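Local coordinates for WGR domain-containing protein (Bacteroides fragilis, PDB 2RA8) that is of unknown function but joins an N-terminal WGR domain, a module that in other proteins often binds nucleic acid, to a run of leucine-rich repeats, at residues A[94-97]-A[98-102]; A[162-165]-A[166-169]; A[198-202]-A[203-207]; A[207-210]-A[211-215]; A[275-278]-A[279-283]. All coordinates share one frame; numbering follows the deposited sequence.

Contact 1: A[94-97]-A[98-102]; sequences VNLM and DKILK
The side-chain amide of Asn95 carries the carboxylate of Asp98 over one face, the two planes 43° apart and the chains crossing at about a right angle. Asp98 OD2 is displaced toward the CB end of that face, 3.0 Å from Asn95 CB and 3.3 Å from Asn95 CG. At the amide's edge Asn95 OD1 turns to the backbone N of Asp98, which donates to it at 2.9 Å, lying 18° from the amide plane; this bond caps the first turn of helix 96-102. A second acceptor, Asn95 O, takes both Asp98 N, which sits well above the carbonyl plane, and Lys99 N, which lies in that plane at 3.2 Å. A water bridges the same two residues, accepting from Asn95 N and donating to Asp98 OD2. On the inner side, Ile100 has CG1 anti to its carbonyl carbon (chi1 -54°), which carries CD1 to Met97 CE at 3.4 Å, a tight contact, and to Leu96 CG at 4.1 Å. Met97, a selenomethionine, bends at chi2 and chi3 to bring its methyl there. Helix 125-132 packs against Leu96 and Met97, and Tyr83 of strand 80-83 touches Leu96 and Ile100. Lys99 CG lies 3.9 Å from Val94 CG1, the two chains crossing at about a right angle, before NZ goes on to a salt bridge with Glu89. Asn95 thus serves as N-cap with its side chain, while the acid at Asp98, close to the positive end of the helix dipole, would probably be favoured in its charged form.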
loop_
_atom_site.group_PDB
_atom_site.type_symbol
_atom_site.label_atom_id
_atom_site.label_comp_id
_atom_site.label_asym_id
_atom_site.label_seq_id
_atom_site.Cartn_x
_atom_site.Cartn_y
_atom_site.Cartn_z
ATOM N N VAL A 94 21.857 3.935 19.311
ATOM C CA VAL A 94 22.427 4.022 17.971
ATOM C C VAL A 94 22.126 5.348 17.318
ATOM O O VAL A 94 21.008 5.853 17.389
ATOM C CB VAL A 94 21.912 2.870 17.070
ATOM C CG1 VAL A 94 22.407 3.058 15.645
ATOM C CG2 VAL A 94 22.407 1.530 17.614
ATOM N N ASN A 95 23.143 5.912 16.678
ATOM C CA ASN A 95 23.048 7.198 15.994
ATOM C C ASN A 95 22.968 6.948 14.496
ATOM O O ASN A 95 23.886 6.376 13.920
ATOM C CB ASN A 95 24.299 8.030 16.342
ATOM C CG ASN A 95 24.410 9.300 15.531
ATOM O OD1 ASN A 95 24.588 9.258 14.312
ATOM N ND2 ASN A 95 24.309 10.444 16.204
ATOM N N LEU A 96 21.879 7.379 13.860
ATOM C CA LEU A 96 21.688 7.162 12.422
ATOM C C LEU A 96 22.847 7.597 11.576
ATOM O O LEU A 96 23.252 6.893 10.651
ATOM C CB LEU A 96 20.419 7.879 11.922
ATOM C CG LEU A 96 20.101 7.711 10.424
ATOM C CD1 LEU A 96 19.930 6.227 10.095
ATOM C CD2 LEU A 96 18.842 8.486 10.062
HETATM N N MSE A 97 23.388 8.771 11.861
HETATM C CA MSE A 97 24.515 9.271 11.085
HETATM C C MSE A 97 25.694 8.349 11.162
HETATM O O MSE A 97 26.495 8.276 10.227
HETATM C CB MSE A 97 24.914 10.654 11.568
HETATM C CG MSE A 97 24.252 11.762 10.792
HETATM SE SE MSE A 97 25.064 11.918 9.048
HETATM C CE MSE A 97 23.583 11.498 7.891
ATOM N N ASP A 98 25.816 7.628 12.275
ATOM C CA ASP A 98 26.918 6.687 12.433
ATOM C C ASP A 98 26.678 5.462 11.585
ATOM O O ASP A 98 27.631 4.859 11.086
ATOM C CB ASP A 98 27.088 6.271 13.900
ATOM C CG ASP A 98 27.652 7.388 14.760
ATOM O OD1 ASP A 98 28.553 8.114 14.284
ATOM O OD2 ASP A 98 27.205 7.531 15.918
ATOM N N LYS A 99 25.409 5.080 11.418
ATOM C CA LYS A 99 25.067 3.922 10.589
ATOM C C LYS A 99 25.422 4.207 9.156
ATOM O O LYS A 99 25.907 3.335 8.439
ATOM C CB LYS A 99 23.566 3.596 10.655
ATOM C CG LYS A 99 23.153 2.749 11.846
ATOM C CD LYS A 99 22.183 1.632 11.437
ATOM C CE LYS A 99 20.817 2.159 11.031
ATOM N NZ LYS A 99 19.886 1.043 10.684
ATOM N N ILE A 100 25.177 5.441 8.728
ATOM C CA ILE A 100 25.473 5.847 7.360
ATOM C C ILE A 100 26.963 5.988 7.155
ATOM O O ILE A 100 27.535 5.350 6.270
ATOM C CB ILE A 100 24.783 7.184 7.022
ATOM C CG1 ILE A 100 23.282 7.074 7.308
ATOM C CG2 ILE A 100 25.028 7.545 5.560
ATOM C CD1 ILE A 100 22.536 8.384 7.218
ATOM N N LEU A 101 27.601 6.821 7.976
ATOM C CA LEU A 101 29.044 7.051 7.882
ATOM C C LEU A 101 29.858 5.778 8.014
ATOM O O LEU A 101 30.999 5.718 7.555
ATOM C CB LEU A 101 29.496 8.051 8.954
ATOM C CG LEU A 101 29.047 9.519 8.840
ATOM C CD1 LEU A 101 29.400 10.251 10.122
ATOM C CD2 LEU A 101 29.712 10.201 7.637
ATOM N N LYS A 102 29.274 4.755 8.639
ATOM C CA LYS A 102 29.948 3.470 8.827
ATOM C C LYS A 102 29.907 2.540 7.631
ATOM O O LYS A 102 30.911 1.910 7.294
ATOM C CB LYS A 102 29.350 2.728 10.040
ATOM C CG LYS A 102 29.748 1.249 10.135
ATOM C CD LYS A 102 28.753 0.334 9.418
ATOM C CE LYS A 102 29.413 -0.941 8.887
ATOM N NZ LYS A 102 30.049 -1.791 9.933
HETATM O O HOH W 1 26.058 4.964 16.514
#

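Contact 2: A[162-165]-A[166-169]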
loop_
_atom_site.group_PDB
_atom_site.type_symbol
_atom_site.label_atom_id
_atom_site.label_comp_id
_atom_site.label_asym_id
_atom_site.label_seq_id
_atom_site.Cartn_x
_atom_site.Cartn_y
_atom_site.Cartn_z
ATOM N N VAL A 162 14.898 20.826 8.419
ATOM C CA VAL A 162 15.820 21.900 8.769
ATOM C C VAL A 162 16.223 22.541 7.468
ATOM O O VAL A 162 15.708 22.177 6.412
ATOM C CB VAL A 162 17.095 21.361 9.456
ATOM C CG1 VAL A 162 16.750 20.733 10.804
ATOM C CG2 VAL A 162 17.769 20.343 8.558
ATOM N N ASP A 163 17.126 23.508 7.520
ATOM C CA ASP A 163 17.587 24.133 6.288
ATOM C C ASP A 163 18.458 23.098 5.605
ATOM O O ASP A 163 19.494 22.707 6.137
ATOM C CB ASP A 163 18.398 25.385 6.610
ATOM C CG ASP A 163 19.073 25.974 5.391
ATOM O OD1 ASP A 163 18.574 25.772 4.265
ATOM O OD2 ASP A 163 20.101 26.655 5.567
ATOM N N LEU A 164 18.041 22.616 4.439
ATOM C CA LEU A 164 18.840 21.611 3.742
ATOM C C LEU A 164 19.757 22.194 2.690
ATOM O O LEU A 164 20.419 21.458 1.965
ATOM C CB LEU A 164 17.938 20.554 3.082
ATOM C CG LEU A 164 17.076 19.638 3.972
ATOM C CD1 LEU A 164 16.386 18.583 3.089
ATOM C CD2 LEU A 164 17.940 18.956 5.015
ATOM N N SER A 165 19.815 23.517 2.583
ATOM C CA SER A 165 20.691 24.109 1.573
ATOM C C SER A 165 22.134 23.668 1.745
ATOM O O SER A 165 22.845 23.450 0.759
ATOM C CB SER A 165 20.612 25.633 1.607
ATOM O OG SER A 165 21.412 26.198 0.575
ATOM N N PRO A 166 22.604 23.528 2.995
ATOM C CA PRO A 166 23.998 23.099 3.160
ATOM C C PRO A 166 24.230 21.668 2.733
ATOM O O PRO A 166 25.329 21.309 2.297
ATOM C CB PRO A 166 24.249 23.301 4.652
ATOM C CG PRO A 166 23.362 24.462 4.980
ATOM C CD PRO A 166 22.084 24.086 4.256
ATOM N N VAL A 167 23.197 20.840 2.867
ATOM C CA VAL A 167 23.282 19.437 2.480
ATOM C C VAL A 167 23.324 19.342 0.978
ATOM O O VAL A 167 24.107 18.573 0.423
ATOM C CB VAL A 167 22.075 18.630 3.023
ATOM C CG1 VAL A 167 22.076 17.223 2.446
ATOM C CG2 VAL A 167 22.152 18.565 4.545
ATOM N N LEU A 168 22.493 20.131 0.305
ATOM C CA LEU A 168 22.482 20.128 -1.146
ATOM C C LEU A 168 23.808 20.670 -1.664
ATOM O O LEU A 168 24.287 20.245 -2.716
ATOM C CB LEU A 168 21.315 20.974 -1.680
ATOM C CG LEU A 168 19.907 20.518 -1.233
ATOM C CD1 LEU A 168 18.866 21.441 -1.835
ATOM C CD2 LEU A 168 19.643 19.074 -1.660
ATOM N N ASP A 169 24.418 21.598 -0.926
ATOM C CA ASP A 169 25.703 22.165 -1.347
ATOM C C ASP A 169 26.818 21.144 -1.253
ATOM O O ASP A 169 27.783 21.213 -2.010
ATOM C CB ASP A 169 26.081 23.394 -0.500
ATOM C CG ASP A 169 25.133 24.574 -0.710
ATOM O OD1 ASP A 169 24.365 24.572 -1.698
ATOM O OD2 ASP A 169 25.169 25.512 0.117
#
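The chain turns from extended at Asp163 into helix at Ser165, where Leu168 N bonds to Leu164 O at 3.0 Å and Asp169 N to Ser165 O. Ahead of the helix the Asp163 carboxylate caps the turn as an Asx turn: Ser165 N donates to Asp163 OD1 at 3.1 Å with a straight N-H (162°), meeting the oxygen from above the carboxylate plane. The CG of Asp163 stands anti to its backbone N (chi1 172°), which brings the carboxylate to the CD edge of the Pro166 ring; Asp163 OD2 ends 3.5 Å from Pro166 CD, the two side chains crossing at about a right angle. The proline ring fits a first-turn position, where its nitrogen has no hydrogen to offer. On the inner side Leu164 CD2 touches Val167 CG2 at 4.3 Å, both packing on Trp146 of strand 143-146. At the far end the Asp169 carboxylate folds back over Ser165: Ser165 O faces Asp169 CG at 2.9 Å, with Asp169 OD1 at 3.1 Å and OD2 at 3.2 Å, approaches between acceptors and not bonds. Salt bridges to Lys190 and Arg192, and a bond from Lys190 to Ser165 OG, link this end to the loop after strand 176-180. The cations probably favour the ionised carboxylate and offset the crowding of acceptors.

Contact 3: A[198-202]-A[203-207]; sequences LEIIS and GGLPD
An ST turn at the C-terminal end of strand 197-201 starts the beta-alpha connection of one unit of the leucine-rich-repeat sheet, and Ser202 stands at its inner corner. With OG anti to the backbone N (chi1 -175°), the hydroxyl swings forward across the turn and accepts from Gly204 N, Ser202 OG to Gly204 N being 3.1 Å and the N-H bent to 145°. The hydroxyl is also hydrogen-bonded to Thr182 OG1 from the loop after strand 176-180, which ties this turn to the preceding one. The backbone carbonyl Ser202 O is buried and has no partner in the model. Beyond the two glycines the chain doubles back, and Leu205 comes to lie over the start of the turn: its CB is 3.8 Å from Ser202 OG, and Leu205 CD1 sits 4.1 Å from Ser202 CB. The same methyl meets Ile200 CG2 at 3.8 Å, the two side chains crossing at about a right angle. On Ile200 it is CG2, the branch anti to the backbone N, that makes the contact, joining the strand to the returning chain. Within the sheet, strand 197-201 bonds on one flank to strand 176-180 and on the other to strand 223-227. Ile200 also packs on Val209, and Leu205 on Val210, both of helix 207-215, whose N-cap position is Pro206.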
loop_
_atom_site.group_PDB
_atom_site.type_symbol
_atom_site.label_atom_id
_atom_site.label_comp_id
_atom_site.label_asym_id
_atom_site.label_seq_id
_atom_site.Cartn_x
_atom_site.Cartn_y
_atom_site.Cartn_z
ATOM N N LEU A 198 13.065 17.588 -9.129
ATOM C CA LEU A 198 12.758 18.104 -7.810
ATOM C C LEU A 198 11.319 17.832 -7.473
ATOM O O LEU A 198 10.410 18.336 -8.142
ATOM C CB LEU A 198 12.995 19.619 -7.767
ATOM C CG LEU A 198 12.554 20.344 -6.490
ATOM C CD1 LEU A 198 13.281 19.750 -5.281
ATOM C CD2 LEU A 198 12.838 21.841 -6.617
ATOM N N GLU A 199 11.099 17.026 -6.440
ATOM C CA GLU A 199 9.746 16.709 -6.004
ATOM C C GLU A 199 9.664 16.883 -4.523
ATOM O O GLU A 199 10.494 16.359 -3.781
ATOM C CB GLU A 199 9.365 15.264 -6.358
ATOM C CG GLU A 199 8.107 14.753 -5.621
ATOM C CD GLU A 199 7.596 13.423 -6.177
ATOM O OE1 GLU A 199 8.428 12.574 -6.567
ATOM O OE2 GLU A 199 6.366 13.223 -6.211
ATOM N N ILE A 200 8.670 17.639 -4.076
ATOM C CA ILE A 200 8.491 17.866 -2.657
ATOM C C ILE A 200 7.104 17.407 -2.262
ATOM O O ILE A 200 6.103 17.858 -2.817
ATOM C CB ILE A 200 8.699 19.355 -2.305
ATOM C CG1 ILE A 200 10.112 19.802 -2.732
ATOM C CG2 ILE A 200 8.505 19.562 -0.813
ATOM C CD1 ILE A 200 10.408 21.273 -2.477
ATOM N N ILE A 201 7.058 16.478 -1.317
ATOM C CA ILE A 201 5.808 15.916 -0.810
ATOM C C ILE A 201 5.522 16.612 0.495
ATOM O O ILE A 201 6.346 16.588 1.419
ATOM C CB ILE A 201 5.956 14.395 -0.594
ATOM C CG1 ILE A 201 6.326 13.734 -1.926
ATOM C CG2 ILE A 201 4.654 13.793 -0.076
ATOM C CD1 ILE A 201 6.867 12.319 -1.779
ATOM N N SER A 202 4.340 17.134 0.658
ATOM C CA SER A 202 4.023 18.006 1.790
ATOM C C SER A 202 2.585 17.812 2.155
ATOM O O SER A 202 1.712 17.632 1.243
ATOM C CB SER A 202 4.195 19.440 1.360
ATOM O OG SER A 202 4.028 20.346 2.396
ATOM N N GLY A 203 2.283 18.007 3.460
ATOM C CA GLY A 203 0.850 18.103 3.911
ATOM C C GLY A 203 0.352 19.554 3.920
ATOM O O GLY A 203 -0.810 19.832 4.052
ATOM N N GLY A 204 1.241 20.499 3.662
ATOM C CA GLY A 204 0.811 21.832 3.432
ATOM C C GLY A 204 2.066 22.613 3.075
ATOM O O GLY A 204 2.883 22.930 3.929
ATOM N N LEU A 205 2.142 23.068 1.860
ATOM C CA LEU A 205 3.467 23.550 1.420
ATOM C C LEU A 205 3.604 25.045 1.755
ATOM O O LEU A 205 2.837 25.873 1.248
ATOM C CB LEU A 205 3.738 23.248 -0.059
ATOM C CG LEU A 205 5.140 23.649 -0.624
ATOM C CD1 LEU A 205 6.211 22.519 -0.523
ATOM C CD2 LEU A 205 4.861 23.960 -2.183
ATOM N N PRO A 206 4.641 25.374 2.638
ATOM C CA PRO A 206 4.824 26.775 3.039
ATOM C C PRO A 206 5.292 27.647 1.892
ATOM O O PRO A 206 5.919 27.164 0.951
ATOM C CB PRO A 206 5.881 26.687 4.144
ATOM C CG PRO A 206 5.687 25.318 4.705
ATOM C CD PRO A 206 5.478 24.486 3.463
ATOM N N ASP A 207 4.989 28.940 1.960
ATOM C CA ASP A 207 5.411 29.875 0.924
ATOM C C ASP A 207 6.922 29.991 0.900
ATOM O O ASP A 207 7.513 30.310 -0.129
ATOM C CB ASP A 207 4.792 31.261 1.166
ATOM C CG ASP A 207 3.370 31.374 0.626
ATOM O OD1 ASP A 207 2.672 32.350 0.976
ATOM O OD2 ASP A 207 2.955 30.493 -0.157
#

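Contact 4: A[207-210]-A[211-215]; sequences DSVV and EDILG
Glu211 folds back along the first turn of helix 207-215 toward Asp207: its CB lies 3.5 Å from Asp207 O and its CG 3.1 Å from the same oxygen. Glu211 CD follows at 3.8 Å from Asp207 O, and OE2 ends 3.5 Å from Asp207 O and 4.0 Å from Asp207 CB. CG stands anti to the carbonyl carbon (chi1 -66°), and the extended chain beyond it runs back beside the residue one turn earlier. The charged atoms Asp207 OD1 and Glu211 OE2 are 5.5 Å apart, not in contact. Glu211 N donates to Asp207 O at 2.9 Å. A second pair one turn apart, buried Val210 and partly exposed Leu214, lies side by side and points the same way, with Val210 CG1 and Leu214 CG 4.0 Å apart. Their backbones are joined by a hydrogen bond from Leu214 N to Val210 O. Asp212, by contrast, sends OD2 outside the helix, to Ser186 OG and Ile187 N in the loop before strand 197-201. Val210 rests on Val241 and Phe242, and Leu214 on Leu245. The helix is the crossover of the beta-alpha-beta unit between the parallel strands 197-201 and 223-227.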
loop_
_atom_site.group_PDB
_atom_site.type_symbol
_atom_site.label_atom_id
_atom_site.label_comp_id
_atom_site.label_asym_id
_atom_site.label_seq_id
_atom_site.Cartn_x
_atom_site.Cartn_y
_atom_site.Cartn_z
ATOM N N ASP A 207 4.989 28.940 1.960
ATOM C CA ASP A 207 5.411 29.875 0.924
ATOM C C ASP A 207 6.922 29.991 0.900
ATOM O O ASP A 207 7.513 30.310 -0.129
ATOM C CB ASP A 207 4.792 31.261 1.166
ATOM C CG ASP A 207 3.370 31.374 0.626
ATOM O OD1 ASP A 207 2.672 32.350 0.976
ATOM O OD2 ASP A 207 2.955 30.493 -0.157
ATOM N N SER A 208 7.559 29.724 2.038
ATOM C CA SER A 208 9.015 29.800 2.125
ATOM C C SER A 208 9.665 28.831 1.172
ATOM O O SER A 208 10.675 29.146 0.545
ATOM C CB SER A 208 9.485 29.517 3.553
ATOM O OG SER A 208 8.859 28.361 4.080
ATOM N N VAL A 209 9.080 27.648 1.038
ATOM C CA VAL A 209 9.615 26.640 0.131
ATOM C C VAL A 209 9.512 27.102 -1.306
ATOM O O VAL A 209 10.476 27.007 -2.072
ATOM C CB VAL A 209 8.865 25.303 0.296
ATOM C CG1 VAL A 209 9.369 24.295 -0.719
ATOM C CG2 VAL A 209 9.054 24.780 1.722
ATOM N N VAL A 210 8.344 27.611 -1.689
ATOM C CA VAL A 210 8.158 28.089 -3.052
ATOM C C VAL A 210 9.122 29.224 -3.355
ATOM O O VAL A 210 9.667 29.315 -4.465
ATOM C CB VAL A 210 6.712 28.581 -3.284
ATOM C CG1 VAL A 210 6.555 29.071 -4.710
ATOM C CG2 VAL A 210 5.724 27.452 -3.012
ATOM N N GLU A 211 9.347 30.092 -2.373
ATOM C CA GLU A 211 10.251 31.222 -2.560
ATOM C C GLU A 211 11.679 30.770 -2.742
ATOM O O GLU A 211 12.454 31.409 -3.459
ATOM C CB GLU A 211 10.135 32.195 -1.383
ATOM C CG GLU A 211 8.762 32.859 -1.311
ATOM C CD GLU A 211 8.674 33.934 -0.249
ATOM O OE1 GLU A 211 9.301 35.000 -0.430
ATOM O OE2 GLU A 211 7.978 33.709 0.766
ATOM N N ASP A 212 12.046 29.671 -2.091
ATOM C CA ASP A 212 13.388 29.133 -2.262
ATOM C C ASP A 212 13.538 28.704 -3.703
ATOM O O ASP A 212 14.554 28.978 -4.342
ATOM C CB ASP A 212 13.635 27.936 -1.340
ATOM C CG ASP A 212 13.866 28.348 0.101
ATOM O OD1 ASP A 212 14.273 29.510 0.329
ATOM O OD2 ASP A 212 13.656 27.510 1.009
ATOM N N ILE A 213 12.516 28.048 -4.237
ATOM C CA ILE A 213 12.562 27.602 -5.625
ATOM C C ILE A 213 12.642 28.787 -6.565
ATOM O O ILE A 213 13.511 28.837 -7.436
ATOM C CB ILE A 213 11.327 26.748 -5.959
ATOM C CG1 ILE A 213 11.280 25.547 -5.011
ATOM C CG2 ILE A 213 11.382 26.289 -7.401
ATOM C CD1 ILE A 213 9.986 24.773 -5.056
ATOM N N LEU A 214 11.757 29.763 -6.378
ATOM C CA LEU A 214 11.738 30.954 -7.226
ATOM C C LEU A 214 13.052 31.692 -7.138
ATOM O O LEU A 214 13.507 32.298 -8.113
ATOM C CB LEU A 214 10.612 31.906 -6.796
ATOM C CG LEU A 214 9.195 31.366 -6.616
ATOM C CD1 LEU A 214 8.227 32.540 -6.454
ATOM C CD2 LEU A 214 8.800 30.532 -7.806
ATOM N N GLY A 215 13.665 31.645 -5.960
ATOM C CA GLY A 215 14.937 32.320 -5.761
ATOM C C GLY A 215 16.139 31.536 -6.253
ATOM O O GLY A 215 17.259 32.052 -6.260
#

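Contact 5: A[275-278]-A[279-283]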
loop_
_atom_site.group_PDB
_atom_site.type_symbol
_atom_site.label_atom_id
_atom_site.label_comp_id
_atom_site.label_asym_id
_atom_site.label_seq_id
_atom_site.Cartn_x
_atom_site.Cartn_y
_atom_site.Cartn_z
ATOM N N SER A 275 -0.303 29.386 -19.404
ATOM C CA SER A 275 1.149 29.536 -19.325
ATOM C C SER A 275 1.911 29.398 -20.624
ATOM O O SER A 275 1.462 28.737 -21.566
ATOM C CB SER A 275 1.706 28.527 -18.314
ATOM O OG SER A 275 3.116 28.630 -18.202
ATOM N N ASP A 276 3.086 30.019 -20.677
ATOM C CA ASP A 276 3.914 29.938 -21.866
ATOM C C ASP A 276 4.811 28.725 -21.782
ATOM O O ASP A 276 5.505 28.394 -22.737
ATOM C CB ASP A 276 4.749 31.218 -22.027
ATOM C CG ASP A 276 5.852 31.341 -20.991
ATOM O OD1 ASP A 276 5.805 30.632 -19.963
ATOM O OD2 ASP A 276 6.765 32.163 -21.208
ATOM N N ILE A 277 4.791 28.045 -20.639
ATOM C CA ILE A 277 5.616 26.855 -20.463
ATOM C C ILE A 277 4.935 25.630 -21.044
ATOM O O ILE A 277 5.605 24.705 -21.509
ATOM C CB ILE A 277 5.958 26.612 -18.947
ATOM C CG1 ILE A 277 7.116 25.608 -18.822
ATOM C CG2 ILE A 277 4.732 26.069 -18.195
ATOM C CD1 ILE A 277 7.776 25.593 -17.444
ATOM N N LEU A 278 3.602 25.629 -21.058
ATOM C CA LEU A 278 2.829 24.486 -21.567
ATOM C C LEU A 278 3.270 23.907 -22.905
ATOM O O LEU A 278 3.357 22.690 -23.060
ATOM C CB LEU A 278 1.333 24.844 -21.639
ATOM C CG LEU A 278 0.382 23.762 -22.188
ATOM C CD1 LEU A 278 0.499 22.482 -21.370
ATOM C CD2 LEU A 278 -1.044 24.277 -22.146
ATOM N N PRO A 279 3.551 24.759 -23.905
ATOM C CA PRO A 279 3.978 24.221 -25.201
ATOM C C PRO A 279 5.154 23.255 -25.188
ATOM O O PRO A 279 5.224 22.356 -26.026
ATOM C CB PRO A 279 4.285 25.477 -26.005
ATOM C CG PRO A 279 3.255 26.444 -25.491
ATOM C CD PRO A 279 3.324 26.214 -23.991
ATOM N N GLN A 280 6.079 23.426 -24.246
ATOM C CA GLN A 280 7.258 22.558 -24.169
ATOM C C GLN A 280 7.089 21.307 -23.324
ATOM O O GLN A 280 7.873 20.361 -23.445
ATOM C CB GLN A 280 8.447 23.331 -23.599
ATOM C CG GLN A 280 8.344 23.573 -22.100
ATOM C CD GLN A 280 9.429 24.491 -21.578
ATOM O OE1 GLN A 280 9.582 25.615 -22.055
ATOM N NE2 GLN A 280 10.183 24.021 -20.587
ATOM N N LEU A 281 6.078 21.296 -22.461
ATOM C CA LEU A 281 5.843 20.159 -21.570
ATOM C C LEU A 281 5.426 18.881 -22.226
ATOM O O LEU A 281 4.789 18.881 -23.270
ATOM C CB LEU A 281 4.781 20.507 -20.525
ATOM C CG LEU A 281 5.083 21.628 -19.530
ATOM C CD1 LEU A 281 3.894 21.808 -18.593
ATOM C CD2 LEU A 281 6.329 21.279 -18.740
ATOM N N GLU A 282 5.787 17.771 -21.597
ATOM C CA GLU A 282 5.399 16.460 -22.085
ATOM C C GLU A 282 4.340 15.967 -21.138
ATOM O O GLU A 282 3.407 15.269 -21.537
ATOM C CB GLU A 282 6.566 15.470 -22.042
ATOM C CG GLU A 282 7.782 15.879 -22.841
ATOM C CD GLU A 282 8.810 14.766 -22.939
ATOM O OE1 GLU A 282 9.075 14.100 -21.915
ATOM O OE2 GLU A 282 9.360 14.562 -24.040
ATOM N N THR A 283 4.474 16.335 -19.867
ATOM C CA THR A 283 3.529 15.880 -18.849
ATOM C C THR A 283 2.917 16.973 -18.003
ATOM O O THR A 283 3.614 17.826 -17.457
ATOM C CB THR A 283 4.213 14.857 -17.897
ATOM O OG1 THR A 283 4.772 13.785 -18.670
ATOM C CG2 THR A 283 3.197 14.281 -16.894
HETATM O O HOH W 2 7.148 26.331 -23.871
#
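Ile277 and Leu278 pack against Gln280 and Leu281 in the turn that links helix 265-274 to strand 283-285 of the leucine-rich-repeat sheet; an ST turn opens it, Ile277 N donating to Ser275 OG at 3.0 Å, and Ser275 OG is also hydrogen-bonded to Phe246 O. The tight part lies close to the backbone: Leu278 CB meets Pro279 CD at 3.4 Å, and Gln280 CG comes to 3.0 Å from Ile277 O. Gln280 lies obliquely across Ile277. Its CG sits between the backbone N and the carbonyl carbon (chi1 74°), and from there the extended chain lays the amide carbon Gln280 CD 3.8 Å from Ile277 CG1. NE2 is then held by the carbonyls of Phe251 and Leu254. Packing is looser around Leu281, whose CD1 lies 4.4 Å from both Ile277 CG2 and Leu278 CD1, though its side chain also rests on Leu257 of strand 256-260 and Leu309. The other side faces outward, with Pro279 exposed and a water near Asp276 O and Gln280 OE1, which it may not serve both at once; Asp276 forms a salt bridge with Lys248. Along the backbone, Gln280 N donates to Ile277 O at 3.1 Å, approaching from 38° above the carbonyl plane.

Overall arrangement
From the N terminus, contact 1 spans the cap and body of helix 96-102, which leads on to strand 111-114; contact 2 then forms the turn into helix 165-169, with nearest atoms about 8 Å from the first. Contact 3 closes the turn after strand 197-201, and contact 4 begins on its last residue, Asp207, and lies within the helix that follows. These two alone touch, through packing of strand and turn on the helix. Contact 5 lies in the loop from helix 265-274 to strand 283-285, its centre about 43 Å from that of contact 1 and beyond the chain's centre. None nests in or crosses another; in series they lie along one parallel ten-stranded sheet.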